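Local coordinates for protein (5-formylfuran-3-yl)methyl phosphate transaminase (Methanococcus jannaschii, PDB 2Z61) that catalyses the pyridoxal phosphate-dependent transamination between 4-(hydroxymethyl)-2-furancarboxaldehyde phosphate and alanine that supplies the precursor of the furan moiety of methanofuran, at residues Phe104-Ile109 against Ala157-Ser162; Glu145-Ala150 against Arg173-Phe178. All blocks are in the same frame, centred on the assembly; numbering follows the deposited sequence.

Interaction 1: residues Phe104-Ile109 against Ala157-Ser162; sequences FALSSI and AIIINS
Ile109 and the strand residue Ala157 mark the nearest backbone approach of the two segments, their CA atoms 8.7 Å apart, and side chains make the contact between them. The contact is small, 114 Å² in all, and wholly aliphatic and buried, with no hydrogen bond across it. Two pairs of methyl groups carry it. Leu106 reaches across with one branch of its fork, CD2 lying 4.3 Å from Ile159 CD1. The isoleucine chain is extended beyond CG1 (chi2 180°), which carries its terminal methyl out from the strand to meet the leucine. Three residues on, Ile109 sends CD1 to within 4.4 Å of Ala157 CB. The short alanine receives the end of the longer side chain, whereas at the other pair two long side chains meet by their terminal methyls. Both separations are those of loose van der Waals packing. Beside these apolar groups, the buried hydroxyl of Ser108 is satisfied within its own segment: OG donates to Ala105 O at 2.8 Å, from 26° out of the carbonyl plane. Tyr185 and Ile187 of strand 185-189 extend the apolar surface, Tyr185 touching both Ile109 and Ala157, and Ile187 touching Leu106. The setting is the large domain of a fold type I aminotransferase, an alpha-beta-alpha sandwich around a mixed sheet. Strand 155-161 runs parallel between strands 115-119 and 185-189. Helix 98-109 covers the face that presents Ala157 and Ile159, while Ile158 and Ile160 pack on helix 173-182 across the sheet. Helix 98-109 is itself backed by helix 238-251 and, through Ser107 and Ser108, by the second subunit of the homodimer.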
loop_
_atom_site.group_PDB
_atom_site.type_symbol
_atom_site.label_atom_id
_atom_site.label_comp_id
_atom_site.label_asym_id
_atom_site.label_seq_id
_atom_site.Cartn_x
_atom_site.Cartn_y
_atom_site.Cartn_z
ATOM N N PHE A 104 8.592 -2.594 -3.535
ATOM C CA PHE A 104 8.636 -4.047 -3.613
ATOM C C PHE A 104 9.765 -4.520 -4.532
ATOM O O PHE A 104 10.404 -5.541 -4.265
ATOM C CB PHE A 104 7.298 -4.587 -4.128
ATOM C CG PHE A 104 6.161 -4.467 -3.146
ATOM C CD1 PHE A 104 4.852 -4.739 -3.546
ATOM C CD2 PHE A 104 6.394 -4.112 -1.821
ATOM C CE1 PHE A 104 3.789 -4.663 -2.638
ATOM C CE2 PHE A 104 5.340 -4.034 -0.907
ATOM C CZ PHE A 104 4.034 -4.311 -1.318
ATOM N N ALA A 105 10.002 -3.776 -5.615
ATOM C CA ALA A 105 11.060 -4.122 -6.569
ATOM C C ALA A 105 12.422 -4.089 -5.884
ATOM O O ALA A 105 13.181 -5.059 -5.951
ATOM C CB ALA A 105 11.040 -3.151 -7.754
ATOM N N LEU A 106 12.721 -2.968 -5.228
ATOM C CA LEU A 106 13.986 -2.810 -4.509
ATOM C C LEU A 106 14.144 -3.886 -3.426
ATOM O O LEU A 106 15.224 -4.468 -3.274
ATOM C CB LEU A 106 14.069 -1.410 -3.877
ATOM C CG LEU A 106 14.363 -0.224 -4.810
ATOM C CD1 LEU A 106 14.120 1.092 -4.083
ATOM C CD2 LEU A 106 15.808 -0.295 -5.311
ATOM N N SER A 107 13.066 -4.167 -2.692
ATOM C CA SER A 107 13.111 -5.172 -1.624
ATOM C C SER A 107 13.535 -6.558 -2.080
ATOM O O SER A 107 14.269 -7.254 -1.379
ATOM C CB SER A 107 11.743 -5.305 -0.940
ATOM O OG SER A 107 11.344 -4.098 -0.316
ATOM N N SER A 108 13.068 -6.959 -3.257
ATOM C CA SER A 108 13.355 -8.287 -3.775
ATOM C C SER A 108 14.776 -8.550 -4.260
ATOM O O SER A 108 15.145 -9.705 -4.448
ATOM C CB SER A 108 12.376 -8.619 -4.904
ATOM O OG SER A 108 12.557 -7.750 -6.011
ATOM N N ILE A 109 15.578 -7.503 -4.448
ATOM C CA ILE A 109 16.935 -7.703 -4.951
ATOM C C ILE A 109 18.056 -6.982 -4.200
ATOM O O ILE A 109 19.227 -7.180 -4.509
ATOM C CB ILE A 109 17.028 -7.289 -6.452
ATOM C CG1 ILE A 109 17.010 -5.761 -6.582
ATOM C CG2 ILE A 109 15.856 -7.872 -7.231
ATOM C CD1 ILE A 109 16.928 -5.266 -8.023
ATOM N N ALA A 157 22.249 -2.172 -8.528
ATOM C CA ALA A 157 21.269 -1.752 -9.511
ATOM C C ALA A 157 21.332 -0.273 -9.818
ATOM O O ALA A 157 22.093 0.471 -9.207
ATOM C CB ALA A 157 19.873 -2.118 -9.026
ATOM N N ILE A 158 20.535 0.127 -10.803
ATOM C CA ILE A 158 20.425 1.512 -11.218
ATOM C C ILE A 158 18.935 1.813 -11.416
ATOM O O ILE A 158 18.174 0.984 -11.920
ATOM C CB ILE A 158 21.198 1.776 -12.545
ATOM C CG1 ILE A 158 21.097 3.259 -12.915
ATOM C CG2 ILE A 158 20.640 0.904 -13.666
ATOM C CD1 ILE A 158 21.948 3.666 -14.110
ATOM N N ILE A 159 18.504 2.988 -10.992
ATOM C CA ILE A 159 17.111 3.358 -11.161
ATOM C C ILE A 159 17.061 4.404 -12.253
ATOM O O ILE A 159 17.631 5.486 -12.108
ATOM C CB ILE A 159 16.500 3.966 -9.868
ATOM C CG1 ILE A 159 16.442 2.917 -8.758
ATOM C CG2 ILE A 159 15.098 4.482 -10.151
ATOM C CD1 ILE A 159 15.841 3.442 -7.443
ATOM N N ILE A 160 16.397 4.074 -13.358
ATOM C CA ILE A 160 16.271 5.010 -14.467
ATOM C C ILE A 160 14.821 5.487 -14.527
ATOM O O ILE A 160 13.910 4.686 -14.706
ATOM C CB ILE A 160 16.649 4.347 -15.819
ATOM C CG1 ILE A 160 18.075 3.789 -15.743
ATOM C CG2 ILE A 160 16.561 5.373 -16.949
ATOM C CD1 ILE A 160 18.598 3.220 -17.057
ATOM N N ASN A 161 14.614 6.791 -14.362
ATOM C CA ASN A 161 13.273 7.387 -14.396
ATOM C C ASN A 161 13.179 8.217 -15.667
ATOM O O ASN A 161 13.790 9.277 -15.763
ATOM C CB ASN A 161 13.074 8.270 -13.152
ATOM C CG ASN A 161 11.713 8.960 -13.120
ATOM O OD1 ASN A 161 11.598 10.136 -12.759
ATOM N ND2 ASN A 161 10.675 8.232 -13.518
ATOM N N SER A 162 12.409 7.744 -16.640
ATOM C CA SER A 162 12.314 8.452 -17.910
ATOM C C SER A 162 10.926 8.428 -18.547
ATOM O O SER A 162 10.371 7.361 -18.796
ATOM C CB SER A 162 13.338 7.853 -18.891
ATOM O OG SER A 162 13.308 8.498 -20.150
#

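Interaction 2: residues Glu145-Ala150 against Arg173-Phe178; sequences ESLEEA and REIYEF
With chi1 at -178°, opposite the backbone nitrogen, the ring of Phe178 swings out towards Leu147 and Glu148 of the facing helix; Glu148 has CG beside its own backbone N and its chain extended from there, which runs the stem along the ring. The ring slides past Leu147 in the opposite direction, its CE2 3.7 Å from Leu147 CB. On the solvent side Glu148 lays its aliphatic stem obliquely against the ring, CG 3.4 Å from Phe178 CZ. The carboxylate plane is turned 75° from the ring plane, with OE2 3.9 Å from Phe178 CE1. Helices 144-150 and 173-182 lie side by side on one face of the central sheet of the large domain, where they flank strand 155-161 in sequence as the connecting helices of successive parallel beta-alpha-beta units. Their local axes run nearly parallel, 24° apart and 11.1 Å at closest approach, a wide spacing bridged by the ring. An alanine in place of Phe178 would probably open a gap between the helices and leave Leu147 CB and the Glu148 stem without their partner. Deeper in, the Leu147 and Ile175 side chains cross at about a right angle, CD1 of Leu147 4.0 Å from CG2 of Ile175.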
loop_
_atom_site.group_PDB
_atom_site.type_symbol
_atom_site.label_atom_id
_atom_site.label_comp_id
_atom_site.label_asym_id
_atom_site.label_seq_id
_atom_site.Cartn_x
_atom_site.Cartn_y
_atom_site.Cartn_z
ATOM N N GLU A 145 30.578 8.328 -18.995
ATOM C CA GLU A 145 31.805 8.494 -18.223
ATOM C C GLU A 145 31.584 8.445 -16.713
ATOM O O GLU A 145 32.275 7.717 -16.003
ATOM C CB GLU A 145 32.489 9.809 -18.591
ATOM C CG GLU A 145 33.895 9.927 -18.040
ATOM C CD GLU A 145 34.627 11.141 -18.573
ATOM O OE1 GLU A 145 34.625 11.340 -19.806
ATOM O OE2 GLU A 145 35.206 11.891 -17.758
ATOM N N SER A 146 30.626 9.222 -16.222
ATOM C CA SER A 146 30.342 9.256 -14.791
ATOM C C SER A 146 29.807 7.929 -14.256
ATOM O O SER A 146 30.094 7.555 -13.122
ATOM C CB SER A 146 29.359 10.383 -14.480
ATOM O OG SER A 146 28.282 10.364 -15.393
ATOM N N LEU A 147 29.026 7.218 -15.063
ATOM C CA LEU A 147 28.506 5.933 -14.628
ATOM C C LEU A 147 29.657 4.935 -14.486
ATOM O O LEU A 147 29.649 4.095 -13.587
ATOM C CB LEU A 147 27.470 5.399 -15.619
ATOM C CG LEU A 147 26.103 6.095 -15.641
ATOM C CD1 LEU A 147 25.216 5.428 -16.680
ATOM C CD2 LEU A 147 25.448 6.017 -14.263
ATOM N N GLU A 148 30.646 5.030 -15.373
ATOM C CA GLU A 148 31.802 4.136 -15.317
ATOM C C GLU A 148 32.572 4.384 -14.023
ATOM O O GLU A 148 32.971 3.445 -13.338
ATOM C CB GLU A 148 32.727 4.362 -16.521
ATOM C CG GLU A 148 32.062 4.068 -17.857
ATOM C CD GLU A 148 32.971 4.316 -19.046
ATOM O OE1 GLU A 148 33.540 5.426 -19.143
ATOM O OE2 GLU A 148 33.106 3.403 -19.891
ATOM N N GLU A 149 32.760 5.657 -13.690
ATOM C CA GLU A 149 33.476 6.031 -12.480
ATOM C C GLU A 149 32.734 5.670 -11.189
ATOM O O GLU A 149 33.363 5.422 -10.162
ATOM C CB GLU A 149 33.775 7.533 -12.502
ATOM C CG GLU A 149 34.764 7.924 -13.590
ATOM C CD GLU A 149 35.208 9.372 -13.506
ATOM O OE1 GLU A 149 34.340 10.271 -13.545
ATOM O OE2 GLU A 149 36.430 9.610 -13.405
ATOM N N ALA A 150 31.404 5.633 -11.240
ATOM C CA ALA A 150 30.614 5.318 -10.055
ATOM C C ALA A 150 30.526 3.828 -9.738
ATOM O O ALA A 150 30.308 3.454 -8.585
ATOM C CB ALA A 150 29.205 5.907 -10.192
ATOM N N ARG A 173 19.288 6.493 -25.200
ATOM C CA ARG A 173 19.527 5.084 -25.479
ATOM C C ARG A 173 20.831 4.515 -24.911
ATOM O O ARG A 173 20.840 3.404 -24.382
ATOM C CB ARG A 173 19.481 4.882 -26.998
ATOM C CG ARG A 173 20.021 3.552 -27.496
ATOM C CD ARG A 173 20.210 3.566 -29.015
ATOM N NE ARG A 173 19.061 3.022 -29.732
ATOM C CZ ARG A 173 18.832 1.723 -29.901
ATOM N NH1 ARG A 173 19.677 0.828 -29.404
ATOM N NH2 ARG A 173 17.757 1.318 -30.564
ATOM N N GLU A 174 21.918 5.272 -25.022
ATOM C CA GLU A 174 23.228 4.825 -24.542
ATOM C C GLU A 174 23.286 4.475 -23.058
ATOM O O GLU A 174 23.979 3.537 -22.666
ATOM C CB GLU A 174 24.290 5.881 -24.851
ATOM C CG GLU A 174 24.536 6.079 -26.332
ATOM C CD GLU A 174 25.613 7.110 -26.615
ATOM O OE1 GLU A 174 25.942 7.310 -27.806
ATOM O OE2 GLU A 174 26.128 7.717 -25.648
ATOM N N ILE A 175 22.578 5.234 -22.229
ATOM C CA ILE A 175 22.576 4.956 -20.798
ATOM C C ILE A 175 21.997 3.565 -20.554
ATOM O O ILE A 175 22.531 2.798 -19.753
ATOM C CB ILE A 175 21.749 5.996 -20.006
ATOM C CG1 ILE A 175 22.423 7.370 -20.067
ATOM C CG2 ILE A 175 21.651 5.574 -18.554
ATOM C CD1 ILE A 175 22.525 7.958 -21.445
ATOM N N TYR A 176 20.903 3.240 -21.239
ATOM C CA TYR A 176 20.299 1.919 -21.088
ATOM C C TYR A 176 21.277 0.842 -21.549
ATOM O O TYR A 176 21.477 -0.152 -20.867
ATOM C CB TYR A 176 19.010 1.800 -21.911
ATOM C CG TYR A 176 17.855 2.617 -21.381
ATOM C CD1 TYR A 176 17.635 3.913 -21.827
ATOM C CD2 TYR A 176 17.000 2.100 -20.410
ATOM C CE1 TYR A 176 16.595 4.677 -21.325
ATOM C CE2 TYR A 176 15.954 2.859 -19.897
ATOM C CZ TYR A 176 15.761 4.149 -20.361
ATOM O OH TYR A 176 14.746 4.923 -19.852
ATOM N N GLU A 177 21.884 1.056 -22.715
ATOM C CA GLU A 177 22.845 0.111 -23.287
ATOM C C GLU A 177 24.027 -0.124 -22.360
ATOM O O GLU A 177 24.453 -1.260 -22.160
ATOM C CB GLU A 177 23.314 0.630 -24.651
ATOM C CG GLU A 177 22.255 0.488 -25.743
ATOM C CD GLU A 177 22.430 1.478 -26.888
ATOM O OE1 GLU A 177 21.748 1.306 -27.921
ATOM O OE2 GLU A 177 23.233 2.426 -26.756
ATOM N N PHE A 178 24.552 0.947 -21.778
ATOM C CA PHE A 178 25.666 0.811 -20.851
ATOM C C PHE A 178 25.237 -0.001 -19.630
ATOM O O PHE A 178 25.946 -0.918 -19.203
ATOM C CB PHE A 178 26.158 2.181 -20.380
ATOM C CG PHE A 178 27.343 2.110 -19.461
ATOM C CD1 PHE A 178 28.616 1.858 -19.961
ATOM C CD2 PHE A 178 27.182 2.239 -18.087
ATOM C CE1 PHE A 178 29.711 1.732 -19.103
ATOM C CE2 PHE A 178 28.271 2.113 -17.224
ATOM C CZ PHE A 178 29.536 1.857 -17.735
#

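Both contacts involve the same layered domain, taken from opposite faces of its sheet, with strand 155-161 between them and their centres 16 Å apart. Interaction 1 is core: aliphatic throughout, close to the subunit interface. Interaction 2 lies further out, buried at its leucine and isoleucine but reaching solvent at a glutamate, so an aromatic ring and the methylene stem of a charged residue join its chemistry. The strand of interaction 1 also supports both helices of interaction 2: Ile158 CD1 lies 4.2 Å from Leu147 CD2, and Ile160 CD1 4.1 Å from Ile175 CG2. Further along, Ser162 CB meets Tyr176 OH at 3.4 Å.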